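PDB 4PSR: alpha-fucosidase GH29 from Fusarium graminearum, which probably hydrolyses the alpha-1,6-linked fucose joined to the reducing-end N-acetylglucosamine of glycoprotein glycans. Local coordinates for residues A[318-330]-A[352-366]. Numbering follows the deposited sequence. Where two conformers were deposited one is given.
Sequences KYYSSKAMVHSLL and PEEQIKVLNDIGDFL
Val326 sets CG1 squarely over one face of the Phe365 ring, 3.8 Å from the ring centroid and only 8° off the normal, a CH-pi contact. Leu330 meets the far end of the same ring obliquely, its CD1 lying 4.0 Å from Phe365 CZ. The other flat group is the Tyr319 ring: Glu354 CB and Gln355 CG approach it obliquely, while Glu354 OE2 and a water lie at its edge in the ring plane. With CG anti to the carbonyl carbon (chi1 -67°) and the chain extended beyond it, Gln355 crosses the ring at about a right angle by its CE1 side and brings NE2 to the phenol, where it donates to Tyr319 OH in a somewhat bent bond of 3.0 Å. The opposite end of that amide is fixed as well, since Gln355 OE1 accepts from the backbone N of Ser344. Where the backbones come closest, at Ser322 and Val358, Ser322 OG, in the conformer described of the two modelled, donates to Asp361 OD2 over 2.6 Å. This bond uses the anti lone pair of OD2; Lys357 NZ takes the syn one in a salt bridge of 2.9 Å, and a water bridges Ser322 OG and Lys357 NZ. The lysine would be expected to stabilise the negative charge of Asp361. Beyond the Ser322 site, toward the C-terminal ends of both segments, Met325 CB packs on Ile362 CD1, and the Val326 and Ile362 side chains run antiparallel, CG2 beside CG1. Farther along, Leu329 and Leu366 meet tip to tip through their CD2 atoms, 4.1 Å apart. Helices 322-330 and 353-366 cross at -45° with axes 9.3 Å apart, joined through strand 337-343 in the alpha-beta-alpha order of the TIM barrel's closing section. Beneath them, Met325 and Ile362 rest on Leu341 of that last strand, while Leu329, Ile362 and Leu366 share Phe29 of the first, and helix 105-114 flanks 353-366 through Ile111.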
loop_
_atom_site.group_PDB
_atom_site.type_symbol
_atom_site.label_atom_id
_atom_site.label_comp_id
_atom_site.label_asym_id
_atom_site.label_seq_id
_atom_site.Cartn_x
_atom_site.Cartn_y
_atom_site.Cartn_z
ATOM N N LYS A 318 6.894 -18.175 9.770
ATOM C CA LYS A 318 5.477 -18.506 9.830
ATOM C C LYS A 318 4.706 -17.564 8.922
ATOM O O LYS A 318 5.163 -16.458 8.631
ATOM C CB LYS A 318 4.937 -18.411 11.254
ATOM C CG LYS A 318 5.532 -19.448 12.205
ATOM C CD LYS A 318 4.697 -19.607 13.474
ATOM C CE LYS A 318 5.267 -18.816 14.638
ATOM N NZ LYS A 318 6.549 -19.395 15.130
ATOM N N TYR A 319 3.531 -17.984 8.492
ATOM C CA TYR A 319 2.747 -17.220 7.523
ATOM C C TYR A 319 1.334 -16.958 8.013
ATOM O O TYR A 319 0.764 -17.731 8.800
ATOM C CB TYR A 319 2.649 -18.015 6.225
ATOM C CG TYR A 319 3.993 -18.361 5.609
ATOM C CD1 TYR A 319 4.778 -17.380 5.061
ATOM C CD2 TYR A 319 4.444 -19.655 5.544
ATOM C CE1 TYR A 319 5.988 -17.657 4.489
ATOM C CE2 TYR A 319 5.665 -19.950 4.962
ATOM C CZ TYR A 319 6.426 -18.939 4.427
ATOM O OH TYR A 319 7.638 -19.168 3.818
ATOM N N TYR A 320 0.757 -15.883 7.495
ATOM C CA TYR A 320 -0.666 -15.642 7.694
ATOM C C TYR A 320 -1.511 -16.373 6.670
ATOM O O TYR A 320 -1.004 -16.949 5.708
ATOM C CB TYR A 320 -0.945 -14.158 7.672
ATOM C CG TYR A 320 -0.373 -13.453 8.880
ATOM C CD1 TYR A 320 -0.627 -13.916 10.168
ATOM C CD2 TYR A 320 0.444 -12.358 8.731
ATOM C CE1 TYR A 320 -0.099 -13.277 11.294
ATOM C CE2 TYR A 320 0.976 -11.693 9.853
ATOM C CZ TYR A 320 0.705 -12.172 11.128
ATOM O OH TYR A 320 1.220 -11.550 12.267
ATOM N N SER A 321 -2.820 -16.392 6.904
ATOM C CA SER A 321 -3.734 -17.140 6.076
ATOM C C SER A 321 -4.197 -16.364 4.834
ATOM O O SER A 321 -4.138 -15.129 4.777
ATOM C CB SER A 321 -4.991 -17.493 6.880
ATOM O OG SER A 321 -5.732 -16.331 7.224
ATOM N N SER A 322 -4.635 -17.127 3.836
ATOM C CA SER A 322 -5.286 -16.582 2.640
ATOM C C SER A 322 -6.433 -15.651 3.028
ATOM O O SER A 322 -6.574 -14.572 2.482
ATOM C CB SER A 322 -5.784 -17.742 1.769
ATOM O OG SER A 322 -4.697 -18.571 1.412
ATOM N N LYS A 323 -7.254 -16.081 3.975
ATOM C CA LYS A 323 -8.399 -15.319 4.427
ATOM C C LYS A 323 -7.973 -13.957 4.932
ATOM O O LYS A 323 -8.570 -12.948 4.545
ATOM C CB LYS A 323 -9.188 -16.095 5.494
ATOM C CG LYS A 323 -10.399 -15.339 6.047
ATOM C CD LYS A 323 -11.093 -16.114 7.174
ATOM C CE LYS A 323 -11.706 -17.405 6.679
ATOM N NZ LYS A 323 -12.720 -17.176 5.621
ATOM N N ALA A 324 -6.942 -13.911 5.770
ATOM C CA ALA A 324 -6.458 -12.651 6.300
ATOM C C ALA A 324 -5.980 -11.727 5.178
ATOM O O ALA A 324 -6.199 -10.519 5.233
ATOM C CB ALA A 324 -5.310 -12.894 7.295
ATOM N N MET A 325 -5.290 -12.288 4.185
ATOM C CA MET A 325 -4.816 -11.458 3.085
ATOM C C MET A 325 -5.951 -10.878 2.260
ATOM O O MET A 325 -5.906 -9.698 1.898
ATOM C CB MET A 325 -3.820 -12.219 2.212
ATOM C CG MET A 325 -2.545 -12.671 2.930
ATOM S SD MET A 325 -1.509 -11.347 3.556
ATOM C CE MET A 325 -2.138 -11.263 5.214
ATOM N N VAL A 326 -6.961 -11.705 1.978
ATOM C CA VAL A 326 -8.097 -11.233 1.201
ATOM C C VAL A 326 -8.923 -10.216 1.990
ATOM O O VAL A 326 -9.305 -9.173 1.443
ATOM C CB VAL A 326 -8.962 -12.407 0.728
ATOM C CG1 VAL A 326 -10.315 -11.947 0.193
ATOM C CG2 VAL A 326 -8.194 -13.201 -0.352
ATOM N N HIS A 327 -9.255 -10.515 3.250
ATOM C CA HIS A 327 -9.970 -9.536 4.079
ATOM C C HIS A 327 -9.191 -8.228 4.227
ATOM O O HIS A 327 -9.772 -7.150 4.217
ATOM C CB HIS A 327 -10.303 -10.129 5.444
ATOM C CG HIS A 327 -11.298 -11.235 5.379
ATOM N ND1 HIS A 327 -11.813 -11.823 6.512
ATOM C CD2 HIS A 327 -11.875 -11.859 4.322
ATOM C CE1 HIS A 327 -12.673 -12.762 6.153
ATOM N NE2 HIS A 327 -12.729 -12.803 4.831
ATOM N N SER A 328 -7.871 -8.333 4.338
ATOM C CA SER A 328 -7.038 -7.144 4.456
ATOM C C SER A 328 -7.140 -6.322 3.166
ATOM O O SER A 328 -7.279 -5.115 3.226
ATOM C CB SER A 328 -5.594 -7.502 4.783
ATOM O OG SER A 328 -5.515 -8.030 6.108
ATOM N N LEU A 329 -7.035 -6.981 2.007
ATOM C CA LEU A 329 -7.160 -6.285 0.739
ATOM C C LEU A 329 -8.492 -5.525 0.664
ATOM O O LEU A 329 -8.533 -4.367 0.276
ATOM C CB LEU A 329 -7.039 -7.288 -0.408
ATOM C CG LEU A 329 -7.309 -6.712 -1.803
ATOM C CD1 LEU A 329 -6.322 -5.596 -2.145
ATOM C CD2 LEU A 329 -7.253 -7.827 -2.833
ATOM N N LEU A 330 -9.592 -6.214 0.986
ATOM C CA LEU A 330 -10.904 -5.580 0.913
ATOM C C LEU A 330 -10.997 -4.372 1.841
ATOM O O LEU A 330 -11.557 -3.327 1.474
ATOM C CB LEU A 330 -11.996 -6.597 1.245
ATOM C CG LEU A 330 -12.158 -7.734 0.217
ATOM C CD1 LEU A 330 -12.910 -8.900 0.823
ATOM C CD2 LEU A 330 -12.848 -7.231 -1.063
ATOM N N PRO A 352 8.539 -20.570 -1.377
ATOM C CA PRO A 352 7.952 -21.696 -0.633
ATOM C C PRO A 352 6.496 -22.003 -0.959
ATOM O O PRO A 352 5.710 -21.088 -1.249
ATOM C CB PRO A 352 8.089 -21.239 0.820
ATOM C CG PRO A 352 9.344 -20.392 0.830
ATOM C CD PRO A 352 9.257 -19.641 -0.478
ATOM N N GLU A 353 6.133 -23.291 -0.940
ATOM C CA GLU A 353 4.787 -23.693 -1.326
ATOM C C GLU A 353 3.677 -23.035 -0.495
ATOM O O GLU A 353 2.615 -22.757 -1.016
ATOM C CB GLU A 353 4.629 -25.231 -1.331
ATOM C CG GLU A 353 5.365 -25.951 -2.500
ATOM C CD GLU A 353 4.847 -25.603 -3.923
ATOM O OE1 GLU A 353 3.626 -25.360 -4.118
ATOM O OE2 GLU A 353 5.686 -25.597 -4.861
ATOM N N GLU A 354 3.917 -22.748 0.771
ATOM C CA GLU A 354 2.874 -22.113 1.579
ATOM C C GLU A 354 2.522 -20.727 1.014
ATOM O O GLU A 354 1.378 -20.278 1.051
ATOM C CB GLU A 354 3.298 -21.981 3.040
ATOM C CG GLU A 354 3.649 -23.301 3.731
ATOM C CD GLU A 354 5.162 -23.557 3.811
ATOM O OE1 GLU A 354 5.893 -23.406 2.795
ATOM O OE2 GLU A 354 5.627 -23.908 4.916
ATOM N N GLN A 355 3.533 -20.031 0.515
ATOM C CA GLN A 355 3.301 -18.714 -0.062
ATOM C C GLN A 355 2.591 -18.823 -1.401
ATOM O O GLN A 355 1.706 -18.016 -1.721
ATOM C CB GLN A 355 4.628 -17.978 -0.204
ATOM C CG GLN A 355 5.254 -17.623 1.147
ATOM C CD GLN A 355 6.514 -16.809 0.967
ATOM O OE1 GLN A 355 6.492 -15.765 0.307
ATOM N NE2 GLN A 355 7.629 -17.288 1.509
ATOM N N ILE A 356 3.003 -19.797 -2.206
ATOM C CA ILE A 356 2.321 -20.081 -3.470
ATOM C C ILE A 356 0.824 -20.324 -3.229
ATOM O O ILE A 356 -0.038 -19.789 -3.940
ATOM C CB ILE A 356 2.988 -21.269 -4.207
ATOM C CG1 ILE A 356 4.425 -20.900 -4.583
ATOM C CG2 ILE A 356 2.183 -21.651 -5.447
ATOM C CD1 ILE A 356 5.227 -22.028 -5.216
ATOM N N LYS A 357 0.508 -21.136 -2.229
ATOM C CA LYS A 357 -0.900 -21.403 -1.919
ATOM C C LYS A 357 -1.685 -20.128 -1.560
ATOM O O LYS A 357 -2.806 -19.935 -2.023
ATOM C CB LYS A 357 -1.001 -22.445 -0.809
ATOM C CG LYS A 357 -2.370 -22.597 -0.160
ATOM C CD LYS A 357 -3.442 -23.164 -1.090
ATOM C CE LYS A 357 -4.612 -23.736 -0.281
ATOM N NZ LYS A 357 -4.848 -22.985 1.001
ATOM N N VAL A 358 -1.101 -19.253 -0.745
ATOM C CA VAL A 358 -1.758 -17.990 -0.444
ATOM C C VAL A 358 -1.991 -17.176 -1.722
ATOM O O VAL A 358 -3.081 -16.655 -1.924
ATOM C CB VAL A 358 -0.936 -17.195 0.593
ATOM C CG1 VAL A 358 -1.470 -15.801 0.754
ATOM C CG2 VAL A 358 -0.965 -17.942 1.935
ATOM N N LEU A 359 -0.974 -17.053 -2.575
ATOM C CA LEU A 359 -1.128 -16.277 -3.795
ATOM C C LEU A 359 -2.193 -16.896 -4.701
ATOM O O LEU A 359 -2.998 -16.184 -5.274
ATOM C CB LEU A 359 0.203 -16.196 -4.562
ATOM C CG LEU A 359 1.236 -15.309 -3.872
ATOM C CD1 LEU A 359 2.598 -15.547 -4.456
ATOM C CD2 LEU A 359 0.872 -13.863 -4.013
ATOM N N ASN A 360 -2.192 -18.233 -4.831
ATOM C CA ASN A 360 -3.215 -18.926 -5.622
ATOM C C ASN A 360 -4.626 -18.618 -5.094
ATOM O O ASN A 360 -5.567 -18.353 -5.869
ATOM C CB ASN A 360 -3.015 -20.436 -5.562
ATOM C CG ASN A 360 -1.795 -20.945 -6.293
ATOM O OD1 ASN A 360 -1.155 -20.274 -7.102
ATOM N ND2 ASN A 360 -1.473 -22.189 -6.010
ATOM N N ASP A 361 -4.783 -18.630 -3.774
ATOM C CA ASP A 361 -6.073 -18.368 -3.139
ATOM C C ASP A 361 -6.540 -16.918 -3.326
ATOM O O ASP A 361 -7.717 -16.654 -3.546
ATOM C CB ASP A 361 -6.048 -18.650 -1.626
ATOM C CG ASP A 361 -5.967 -20.127 -1.281
ATOM O OD1 ASP A 361 -6.234 -20.960 -2.176
ATOM O OD2 ASP A 361 -5.651 -20.438 -0.103
ATOM N N ILE A 362 -5.624 -15.950 -3.206
ATOM C CA ILE A 362 -5.994 -14.566 -3.536
ATOM C C ILE A 362 -6.460 -14.467 -4.994
ATOM O O ILE A 362 -7.442 -13.793 -5.291
ATOM C CB ILE A 362 -4.802 -13.594 -3.252
ATOM C CG1 ILE A 362 -4.468 -13.581 -1.763
ATOM C CG2 ILE A 362 -5.142 -12.195 -3.761
ATOM C CD1 ILE A 362 -3.095 -12.936 -1.505
ATOM N N GLY A 363 -5.735 -15.120 -5.885
ATOM C CA GLY A 363 -6.092 -15.115 -7.300
ATOM C C GLY A 363 -7.447 -15.735 -7.595
ATOM O O GLY A 363 -8.171 -15.248 -8.447
ATOM N N ASP A 364 -7.788 -16.810 -6.896
ATOM C CA ASP A 364 -9.107 -17.417 -7.042
ATOM C C ASP A 364 -10.167 -16.407 -6.643
ATOM O O ASP A 364 -11.185 -16.238 -7.334
ATOM C CB ASP A 364 -9.223 -18.655 -6.155
ATOM C CG ASP A 364 -8.498 -19.876 -6.723
ATOM O OD1 ASP A 364 -7.976 -19.817 -7.851
ATOM O OD2 ASP A 364 -8.465 -20.911 -6.026
ATOM N N PHE A 365 -9.947 -15.712 -5.526
ATOM C CA PHE A 365 -10.903 -14.689 -5.092
ATOM C C PHE A 365 -11.073 -13.571 -6.111
ATOM O O PHE A 365 -12.187 -13.224 -6.485
ATOM C CB PHE A 365 -10.501 -14.071 -3.732
ATOM C CG PHE A 365 -11.464 -13.015 -3.279
ATOM C CD1 PHE A 365 -12.656 -13.383 -2.659
ATOM C CD2 PHE A 365 -11.243 -11.681 -3.526
ATOM C CE1 PHE A 365 -13.587 -12.457 -2.275
ATOM C CE2 PHE A 365 -12.197 -10.738 -3.149
ATOM C CZ PHE A 365 -13.372 -11.127 -2.527
ATOM N N LEU A 366 -9.964 -13.021 -6.592
ATOM C CA LEU A 366 -10.016 -11.898 -7.532
ATOM C C LEU A 366 -10.532 -12.269 -8.942
ATOM O O LEU A 366 -11.169 -11.461 -9.590
ATOM C CB LEU A 366 -8.657 -11.181 -7.594
ATOM C CG LEU A 366 -8.263 -10.399 -6.330
ATOM C CD1 LEU A 366 -6.821 -9.874 -6.394
ATOM C CD2 LEU A 366 -9.267 -9.261 -6.097
HETATM O O HOH W 1 8.422 -21.725 4.192
HETATM O O HOH W 2 -3.486 -20.992 2.575
#